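PDB 4Z8N: reticulocyte-binding protein 2a from Plasmodium vivax, which probably binds a receptor on the surface of red blood cells through this erythrocyte-binding domain during invasion by the malaria parasite. Local coordinates for residues 23-35 / 119-133. Numbering follows the deposited sequence.
Sequences PFYVQMNYFAEIK and MESYTDRMSKFNEKI
Phe31 lodges as a knob in a hole formed by Met126, Phe129, Asn130 and Ile133, which suits a flat ring because it offers one face to Phe129 and its edge to Met126 O. Phe129 turns its edge onto that face in a T-shaped stack, planes 80° apart and ring centroids 4.8 Å from each other, with Phe129 CD2 over the centre. Gln27 O of the same helix as Phe31 lies over the other face, offset toward the rim. Phe31 CZ comes within 3.3 Å of Met126 O, so the weakly positive ring edge meets a carbonyl oxygen already engaged by Asn130 N. Ile133, a branched aliphatic chain, brings its CD1 obliquely to the ring, 3.7 Å from Phe31 CD1, an apolar contact.

Met126 suits the other end because its slender chain, extended beyond CG (chi2 169°), carries the terminal methyl onto Tyr25. Met126 CE makes a CH-pi contact over one face of the Tyr25 ring, 3.8 Å from its centroid, while Met126 SD lies obliquely to that ring and against the aliphatic part and amide of Gln27. Gln27 NE2 donates to a water at 3.0 Å, which bridges weakly to Thr123 O at the partly exposed margin.

The helical segments 26-35 and 119-133 run roughly parallel, 24° apart, within the erythrocyte-binding domain. Helix 246-297 touches Tyr30 and Ile133 through Phe254, helix 42-69 packs on Phe129, and Ile18 of strand 17-19 meets Tyr25 and Met119.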
ATOM      1  N   PRO A  23       8.092   0.452  -4.794  1.00 36.51           N
ATOM      2  CA  PRO A  23       8.694  -0.695  -5.482  1.00 39.05           C
ATOM      3  C   PRO A  23       7.752  -1.887  -5.686  1.00 38.04           C
ATOM      4  O   PRO A  23       8.237  -3.011  -5.818  1.00 36.52           O
ATOM      5  CB  PRO A  23       9.830  -1.081  -4.540  1.00 40.81           C
ATOM      6  CG  PRO A  23       9.255  -0.809  -3.187  1.00 35.43           C
ATOM      7  CD  PRO A  23       8.341   0.394  -3.342  1.00 35.86           C
ATOM      8  N   PHE A  24       6.443  -1.641  -5.675  1.00 36.94           N
ATOM      9  CA  PHE A  24       5.423  -2.622  -6.073  1.00 34.52           C
ATOM     10  C   PHE A  24       5.272  -3.834  -5.140  1.00 34.08           C
ATOM     11  O   PHE A  24       4.157  -4.166  -4.735  1.00 35.75           O
ATOM     12  CB  PHE A  24       5.700  -3.106  -7.501  1.00 30.67           C
ATOM     13  CG  PHE A  24       5.972  -1.988  -8.470  1.00 32.21           C
ATOM     14  CD1 PHE A  24       4.954  -1.138  -8.870  1.00 33.23           C
ATOM     15  CD2 PHE A  24       7.248  -1.781  -8.971  1.00 36.37           C
ATOM     16  CE1 PHE A  24       5.202  -0.105  -9.756  1.00 33.53           C
ATOM     17  CE2 PHE A  24       7.504  -0.750  -9.856  1.00 37.91           C
ATOM     18  CZ  PHE A  24       6.480   0.090 -10.249  1.00 31.99           C
ATOM     19  N   TYR A  25       6.373  -4.501  -4.813  1.00 33.99           N
ATOM     20  CA  TYR A  25       6.330  -5.646  -3.899  1.00 35.21           C
ATOM     21  C   TYR A  25       7.188  -5.382  -2.673  1.00 34.11           C
ATOM     22  O   TYR A  25       8.250  -4.770  -2.776  1.00 35.72           O
ATOM     23  CB  TYR A  25       6.804  -6.926  -4.592  1.00 37.24           C
ATOM     24  CG  TYR A  25       5.820  -7.513  -5.579  1.00 39.44           C
ATOM     25  CD1 TYR A  25       5.640  -6.945  -6.834  1.00 39.91           C
ATOM     26  CD2 TYR A  25       5.088  -8.651  -5.262  1.00 40.70           C
ATOM     27  CE1 TYR A  25       4.747  -7.482  -7.740  1.00 39.16           C
ATOM     28  CE2 TYR A  25       4.191  -9.199  -6.162  1.00 42.26           C
ATOM     29  CZ  TYR A  25       4.026  -8.610  -7.399  1.00 44.10           C
ATOM     30  OH  TYR A  25       3.136  -9.149  -8.299  1.00 46.87           O
ATOM     31  N   VAL A  26       6.739  -5.857  -1.516  1.00 32.55           N
ATOM     32  CA  VAL A  26       7.440  -5.577  -0.267  1.00 34.32           C
ATOM     33  C   VAL A  26       8.798  -6.285  -0.213  1.00 36.51           C
ATOM     34  O   VAL A  26       9.730  -5.791   0.419  1.00 40.58           O
ATOM     35  CB  VAL A  26       6.584  -5.971   0.964  1.00 35.99           C
ATOM     36  CG1 VAL A  26       6.365  -7.479   1.020  1.00 33.47           C
ATOM     37  CG2 VAL A  26       7.222  -5.463   2.250  1.00 33.89           C
ATOM     38  N   GLN A  27       8.914  -7.425  -0.892  1.00 36.12           N
ATOM     39  CA  GLN A  27      10.180  -8.157  -0.961  1.00 33.66           C
ATOM     40  C   GLN A  27      11.285  -7.293  -1.569  1.00 36.31           C
ATOM     41  O   GLN A  27      12.443  -7.371  -1.159  1.00 37.49           O
ATOM     42  CB  GLN A  27      10.025  -9.445  -1.780  1.00 34.92           C
ATOM     43  CG  GLN A  27       9.097 -10.493  -1.167  1.00 37.04           C
ATOM     44  CD  GLN A  27       7.685 -10.434  -1.729  1.00 41.10           C
ATOM     45  OE1 GLN A  27       7.078  -9.364  -1.810  1.00 41.26           O
ATOM     46  NE2 GLN A  27       7.156 -11.588  -2.122  1.00 40.79           N
ATOM     47  N   MET A  28      10.917  -6.474  -2.550  1.00 36.29           N
ATOM     48  CA  MET A  28      11.874  -5.612  -3.234  1.00 36.02           C
ATOM     49  C   MET A  28      12.390  -4.552  -2.278  1.00 41.90           C
ATOM     50  O   MET A  28      13.559  -4.173  -2.321  1.00 44.21           O
ATOM     51  CB  MET A  28      11.238  -4.963  -4.467  1.00 37.22           C
ATOM     52  CG  MET A  28      10.635  -5.964  -5.447  1.00 38.20           C
ATOM     53  SD  MET A  28      11.854  -7.087  -6.165  1.00 50.89           S
ATOM     54  CE  MET A  28      12.615  -6.032  -7.388  1.00 44.83           C
ATOM     55  N   ASN A  29      11.500  -4.077  -1.414  1.00 41.80           N
ATOM     56  CA  ASN A  29      11.874  -3.146  -0.365  1.00 42.70           C
ATOM     57  C   ASN A  29      12.838  -3.814   0.608  1.00 39.69           C
ATOM     58  O   ASN A  29      13.815  -3.214   1.052  1.00 41.20           O
ATOM     59  CB  ASN A  29      10.630  -2.651   0.373  1.00 49.35           C
ATOM     60  CG  ASN A  29      10.846  -1.312   1.042  1.00 53.92           C
ATOM     61  OD1 ASN A  29      11.682  -1.178   1.935  1.00 63.37           O
ATOM     62  ND2 ASN A  29      10.083  -0.312   0.621  1.00 52.62           N
ATOM     63  N   TYR A  30      12.552  -5.072   0.923  1.00 34.19           N
ATOM     64  CA  TYR A  30      13.382  -5.860   1.823  1.00 36.58           C
ATOM     65  C   TYR A  30      14.793  -6.061   1.264  1.00 38.25           C
ATOM     66  O   TYR A  30      15.781  -5.930   1.989  1.00 37.31           O
ATOM     67  CB  TYR A  30      12.714  -7.212   2.096  1.00 34.16           C
ATOM     68  CG  TYR A  30      13.590  -8.210   2.819  1.00 37.27           C
ATOM     69  CD1 TYR A  30      13.784  -8.126   4.191  1.00 36.30           C
ATOM     70  CD2 TYR A  30      14.213  -9.244   2.130  1.00 43.00           C
ATOM     71  CE1 TYR A  30      14.580  -9.034   4.857  1.00 42.61           C
ATOM     72  CE2 TYR A  30      15.013 -10.161   2.789  1.00 46.62           C
ATOM     73  CZ  TYR A  30      15.192 -10.049   4.151  1.00 46.67           C
ATOM     74  OH  TYR A  30      15.983 -10.954   4.814  1.00 48.51           O
ATOM     75  N   PHE A  31      14.886  -6.369  -0.027  1.00 34.31           N
ATOM     76  CA  PHE A  31      16.179  -6.603  -0.659  1.00 41.43           C
ATOM     77  C   PHE A  31      17.033  -5.338  -0.660  1.00 42.31           C
ATOM     78  O   PHE A  31      18.261  -5.407  -0.573  1.00 43.08           O
ATOM     79  CB  PHE A  31      15.992  -7.119  -2.089  1.00 40.21           C
ATOM     80  CG  PHE A  31      15.321  -8.461  -2.166  1.00 40.65           C
ATOM     81  CD1 PHE A  31      15.514  -9.406  -1.170  1.00 43.32           C
ATOM     82  CD2 PHE A  31      14.487  -8.774  -3.228  1.00 41.18           C
ATOM     83  CE1 PHE A  31      14.896 -10.645  -1.236  1.00 42.45           C
ATOM     84  CE2 PHE A  31      13.863 -10.010  -3.299  1.00 43.09           C
ATOM     85  CZ  PHE A  31      14.069 -10.946  -2.302  1.00 43.62           C
ATOM     86  N   ALA A  32      16.379  -4.184  -0.753  1.00 37.78           N
ATOM     87  CA  ALA A  32      17.075  -2.905  -0.700  1.00 40.12           C
ATOM     88  C   ALA A  32      17.612  -2.641   0.702  1.00 41.69           C
ATOM     89  O   ALA A  32      18.691  -2.075   0.864  1.00 43.93           O
ATOM     90  CB  ALA A  32      16.151  -1.773  -1.139  1.00 40.44           C
ATOM     91  N   GLU A  33      16.855  -3.063   1.712  1.00 40.61           N
ATOM     92  CA  GLU A  33      17.262  -2.889   3.106  1.00 42.01           C
ATOM     93  C   GLU A  33      18.483  -3.733   3.450  1.00 44.03           C
ATOM     94  O   GLU A  33      19.404  -3.258   4.115  1.00 43.59           O
ATOM     95  CB  GLU A  33      16.111  -3.238   4.053  1.00 38.98           C
ATOM     96  CG  GLU A  33      14.985  -2.223   4.037  1.00 41.37           C
ATOM     97  CD  GLU A  33      15.457  -0.834   4.418  1.00 45.28           C
ATOM     98  OE1 GLU A  33      16.293  -0.721   5.341  1.00 47.62           O
ATOM     99  OE2 GLU A  33      15.003   0.143   3.787  1.00 43.72           O
ATOM    100  N   ILE A  34      18.483  -4.984   2.997  1.00 43.11           N
ATOM    101  CA  ILE A  34      19.608  -5.885   3.221  1.00 46.06           C
ATOM    102  C   ILE A  34      20.883  -5.313   2.607  1.00 49.48           C
ATOM    103  O   ILE A  34      21.974  -5.457   3.166  1.00 47.34           O
ATOM    104  CB  ILE A  34      19.331  -7.287   2.636  1.00 45.65           C
ATOM    105  CG1 ILE A  34      18.205  -7.972   3.409  1.00 48.42           C
ATOM    106  CG2 ILE A  34      20.578  -8.160   2.688  1.00 47.13           C
ATOM    107  CD1 ILE A  34      18.537  -8.222   4.864  1.00 46.48           C
ATOM    108  N   LYS A  35      20.729  -4.637   1.472  1.00 50.78           N
ATOM    109  CA  LYS A  35      21.863  -4.102   0.725  1.00 52.52           C
ATOM    110  C   LYS A  35      22.785  -3.233   1.576  1.00 53.49           C
ATOM    111  O   LYS A  35      24.003  -3.390   1.520  1.00 53.91           O
ATOM    112  CB  LYS A  35      21.372  -3.308  -0.486  1.00 54.23           C
ATOM    113  CG  LYS A  35      22.489  -2.723  -1.330  1.00 57.21           C
ATOM    114  CD  LYS A  35      21.942  -2.041  -2.573  1.00 61.05           C
ATOM    115  CE  LYS A  35      21.871  -3.003  -3.744  1.00 63.52           C
ATOM    116  NZ  LYS A  35      23.152  -3.033  -4.510  1.00 68.86           N
ATOM    117  N   MET A 119       1.973 -12.320 -11.018  1.00 48.53           N
ATOM    118  CA  MET A 119       2.217 -12.144  -9.584  1.00 49.38           C
ATOM    119  C   MET A 119       2.959 -13.333  -8.997  1.00 48.56           C
ATOM    120  O   MET A 119       3.856 -13.191  -8.164  1.00 48.28           O
ATOM    121  CB  MET A 119       0.888 -11.933  -8.851  1.00 53.39           C
ATOM    122  CG  MET A 119       0.830 -12.485  -7.435  1.00 58.43           C
ATOM    123  SD  MET A 119      -0.797 -12.270  -6.683  1.00137.28           S
ATOM    124  CE  MET A 119      -1.869 -12.829  -8.006  1.00 75.84           C
ATOM    125  N   GLU A 120       2.581 -14.508  -9.474  1.00 51.78           N
ATOM    126  CA  GLU A 120       3.092 -15.773  -8.984  1.00 60.04           C
ATOM    127  C   GLU A 120       4.521 -16.029  -9.429  1.00 61.88           C
ATOM    128  O   GLU A 120       5.359 -16.487  -8.646  1.00 47.12           O
ATOM    129  CB  GLU A 120       2.189 -16.889  -9.475  1.00 68.24           C
ATOM    130  CG  GLU A 120       2.497 -18.224  -8.904  1.00 79.03           C
ATOM    131  CD  GLU A 120       1.404 -19.215  -9.225  1.00 93.12           C
ATOM    132  OE1 GLU A 120       1.355 -19.722 -10.366  1.00 98.41           O
ATOM    133  OE2 GLU A 120       0.557 -19.446  -8.340  1.00 97.60           O
ATOM    134  N   SER A 121       4.780 -15.748 -10.702  1.00 57.01           N
ATOM    135  CA  SER A 121       6.114 -15.864 -11.266  1.00 55.73           C
ATOM    136  C   SER A 121       7.056 -14.862 -10.605  1.00 54.72           C
ATOM    137  O   SER A 121       8.211 -15.177 -10.321  1.00 54.14           O
ATOM    138  CB  SER A 121       6.074 -15.647 -12.778  1.00 58.73           C
ATOM    139  OG  SER A 121       5.247 -16.609 -13.408  1.00 64.94           O
ATOM    140  N   TYR A 122       6.549 -13.657 -10.357  1.00 42.60           N
ATOM    141  CA  TYR A 122       7.323 -12.620  -9.680  1.00 45.51           C
ATOM    142  C   TYR A 122       7.697 -13.029  -8.257  1.00 44.98           C
ATOM    143  O   TYR A 122       8.852 -12.904  -7.852  1.00 43.73           O
ATOM    144  CB  TYR A 122       6.546 -11.302  -9.651  1.00 42.50           C
ATOM    145  CG  TYR A 122       6.430 -10.634 -11.000  1.00 46.95           C
ATOM    146  CD1 TYR A 122       7.366 -10.873 -11.998  1.00 51.02           C
ATOM    147  CD2 TYR A 122       5.389  -9.755 -11.275  1.00 44.94           C
ATOM    148  CE1 TYR A 122       7.267 -10.263 -13.232  1.00 53.73           C
ATOM    149  CE2 TYR A 122       5.282  -9.140 -12.510  1.00 49.19           C
ATOM    150  CZ  TYR A 122       6.225  -9.398 -13.484  1.00 54.16           C
ATOM    151  OH  TYR A 122       6.130  -8.790 -14.715  1.00 57.64           O
ATOM    152  N   THR A 123       6.710 -13.513  -7.506  1.00 47.81           N
ATOM    153  CA  THR A 123       6.920 -13.958  -6.131  1.00 49.30           C
ATOM    154  C   THR A 123       7.930 -15.105  -6.053  1.00 53.35           C
ATOM    155  O   THR A 123       8.758 -15.156  -5.140  1.00 50.45           O
ATOM    156  CB  THR A 123       5.594 -14.409  -5.486  1.00 54.21           C
ATOM    157  OG1 THR A 123       4.659 -13.323  -5.508  1.00 56.54           O
ATOM    158  CG2 THR A 123       5.811 -14.858  -4.048  1.00 55.14           C
ATOM    159  N   ASP A 124       7.855 -16.019  -7.017  1.00 56.19           N
ATOM    160  CA  ASP A 124       8.759 -17.164  -7.069  1.00 60.73           C
ATOM    161  C   ASP A 124      10.212 -16.728  -7.223  1.00 55.73           C
ATOM    162  O   ASP A 124      11.099 -17.260  -6.562  1.00 54.74           O
ATOM    163  CB  ASP A 124       8.372 -18.103  -8.215  1.00 71.53           C
ATOM    164  CG  ASP A 124       7.088 -18.865  -7.938  1.00 80.47           C
ATOM    165  OD1 ASP A 124       6.476 -18.636  -6.872  1.00 79.29           O
ATOM    166  OD2 ASP A 124       6.689 -19.691  -8.788  1.00 87.36           O
ATOM    167  N   ARG A 125      10.447 -15.754  -8.095  1.00 53.91           N
ATOM    168  CA  ARG A 125      11.798 -15.258  -8.334  1.00 55.77           C
ATOM    169  C   ARG A 125      12.348 -14.520  -7.122  1.00 51.43           C
ATOM    170  O   ARG A 125      13.534 -14.621  -6.815  1.00 52.22           O
ATOM    171  CB  ARG A 125      11.827 -14.343  -9.554  1.00 56.89           C
ATOM    172  CG  ARG A 125      11.474 -15.035 -10.851  1.00 68.47           C
ATOM    173  CD  ARG A 125      11.463 -14.034 -11.978  1.00 76.08           C
ATOM    174  NE  ARG A 125      12.794 -13.477 -12.205  1.00 84.27           N
ATOM    175  CZ  ARG A 125      13.045 -12.458 -13.018  1.00 89.70           C
ATOM    176  NH1 ARG A 125      12.050 -11.870 -13.662  1.00 92.26           N
ATOM    177  NH2 ARG A 125      14.284 -12.014 -13.173  1.00 90.44           N
ATOM    178  N   MET A 126      11.483 -13.773  -6.442  1.00 45.69           N
ATOM    179  CA  MET A 126      11.874 -13.088  -5.216  1.00 46.60           C
ATOM    180  C   MET A 126      12.221 -14.111  -4.143  1.00 46.62           C
ATOM    181  O   MET A 126      13.163 -13.928  -3.375  1.00 48.89           O
ATOM    182  CB  MET A 126      10.758 -12.159  -4.731  1.00 46.28           C
ATOM    183  CG  MET A 126      10.388 -11.074  -5.725  1.00 45.59           C
ATOM    184  SD  MET A 126       8.870 -10.196  -5.289  1.00 45.98           S
ATOM    185  CE  MET A 126       8.515  -9.380  -6.842  1.00 45.73           C
ATOM    186  N   SER A 127      11.452 -15.194  -4.105  1.00 39.63           N
ATOM    187  CA  SER A 127      11.685 -16.266  -3.150  1.00 45.95           C
ATOM    188  C   SER A 127      13.023 -16.948  -3.428  1.00 50.72           C
ATOM    189  O   SER A 127      13.763 -17.284  -2.502  1.00 46.14           O
ATOM    190  CB  SER A 127      10.545 -17.284  -3.201  1.00 51.85           C
ATOM    191  OG  SER A 127      10.751 -18.326  -2.266  1.00 58.46           O
ATOM    192  N   LYS A 128      13.327 -17.136  -4.708  1.00 54.54           N
ATOM    193  CA  LYS A 128      14.578 -17.764  -5.124  1.00 56.98           C
ATOM    194  C   LYS A 128      15.786 -16.917  -4.735  1.00 53.81           C
ATOM    195  O   LYS A 128      16.796 -17.446  -4.270  1.00 59.34           O
ATOM    196  CB  LYS A 128      14.574 -18.010  -6.633  1.00 62.91           C
ATOM    197  CG  LYS A 128      13.900 -19.310  -7.047  1.00 73.43           C
ATOM    198  CD  LYS A 128      13.524 -19.290  -8.520  1.00 79.52           C
ATOM    199  CE  LYS A 128      12.143 -19.887  -8.741  1.00 83.85           C
ATOM    200  NZ  LYS A 128      11.388 -19.164  -9.805  1.00 83.10           N
ATOM    201  N   PHE A 129      15.683 -15.606  -4.922  1.00 44.74           N
ATOM    202  CA  PHE A 129      16.767 -14.704  -4.542  1.00 51.73           C
ATOM    203  C   PHE A 129      16.915 -14.627  -3.026  1.00 53.31           C
ATOM    204  O   PHE A 129      18.028 -14.510  -2.512  1.00 57.44           O
ATOM    205  CB  PHE A 129      16.542 -13.303  -5.112  1.00 47.42           C
ATOM    206  CG  PHE A 129      17.630 -12.326  -4.755  1.00 47.70           C
ATOM    207  CD1 PHE A 129      18.845 -12.347  -5.425  1.00 49.57           C
ATOM    208  CD2 PHE A 129      17.439 -11.388  -3.751  1.00 40.19           C
ATOM    209  CE1 PHE A 129      19.850 -11.451  -5.100  1.00 45.01           C
ATOM    210  CE2 PHE A 129      18.442 -10.489  -3.420  1.00 40.58           C
ATOM    211  CZ  PHE A 129      19.647 -10.521  -4.096  1.00 44.27           C
ATOM    212  N   ASN A 130      15.791 -14.694  -2.318  1.00 49.07           N
ATOM    213  CA  ASN A 130      15.802 -14.670  -0.860  1.00 47.24           C
ATOM    214  C   ASN A 130      16.571 -15.852  -0.281  1.00 52.67           C
ATOM    215  O   ASN A 130      17.297 -15.706   0.702  1.00 55.11           O
ATOM    216  CB  ASN A 130      14.375 -14.659  -0.310  1.00 47.16           C
ATOM    217  CG  ASN A 130      14.335 -14.523   1.201  1.00 46.08           C
ATOM    218  OD1 ASN A 130      14.699 -13.482   1.750  1.00 49.09           O
ATOM    219  ND2 ASN A 130      13.888 -15.572   1.881  1.00 40.51           N
ATOM    220  N   GLU A 131      16.411 -17.021  -0.893  1.00 49.71           N
ATOM    221  CA  GLU A 131      17.144 -18.205  -0.464  1.00 56.30           C
ATOM    222  C   GLU A 131      18.628 -18.032  -0.770  1.00 58.69           C
ATOM    223  O   GLU A 131      19.487 -18.517  -0.033  1.00 57.58           O
ATOM    224  CB  GLU A 131      16.598 -19.469  -1.140  1.00 59.55           C
ATOM    225  CG  GLU A 131      17.335 -20.747  -0.749  1.00 70.09           C
ATOM    226  CD  GLU A 131      16.520 -22.009  -0.988  1.00 78.74           C
ATOM    227  OE1 GLU A 131      16.595 -22.562  -2.105  1.00 83.53           O
ATOM    228  OE2 GLU A 131      15.810 -22.452  -0.059  1.00 78.31           O
ATOM    229  N   LYS A 132      18.920 -17.319  -1.852  1.00 59.37           N
ATOM    230  CA  LYS A 132      20.296 -17.080  -2.263  1.00 63.79           C
ATOM    231  C   LYS A 132      21.013 -16.177  -1.262  1.00 62.10           C
ATOM    232  O   LYS A 132      22.220 -16.299  -1.062  1.00 62.40           O
ATOM    233  CB  LYS A 132      20.337 -16.463  -3.664  1.00 68.34           C
ATOM    234  CG  LYS A 132      21.714 -16.462  -4.305  1.00 75.63           C
ATOM    235  CD  LYS A 132      21.626 -16.223  -5.805  1.00 79.48           C
ATOM    236  CE  LYS A 132      22.966 -16.471  -6.479  1.00 86.34           C
ATOM    237  NZ  LYS A 132      22.851 -16.485  -7.963  1.00 90.17           N
ATOM    238  N   ILE A 133      20.260 -15.280  -0.632  1.00 58.01           N
ATOM    239  CA  ILE A 133      20.814 -14.376   0.371  1.00 55.66           C
ATOM    240  C   ILE A 133      21.407 -15.150   1.549  1.00 59.86           C
ATOM    241  O   ILE A 133      22.466 -14.792   2.065  1.00 64.69           O
ATOM    242  CB  ILE A 133      19.746 -13.387   0.891  1.00 50.76           C
ATOM    243  CG1 ILE A 133      19.194 -12.542  -0.260  1.00 45.56           C
ATOM    244  CG2 ILE A 133      20.327 -12.478   1.967  1.00 48.93           C
ATOM    245  CD1 ILE A 133      18.231 -11.457   0.181  1.00 41.69           C
TER
HETATM  246  O   HOH W   1       8.607 -14.233  -1.951  1.00 44.95           O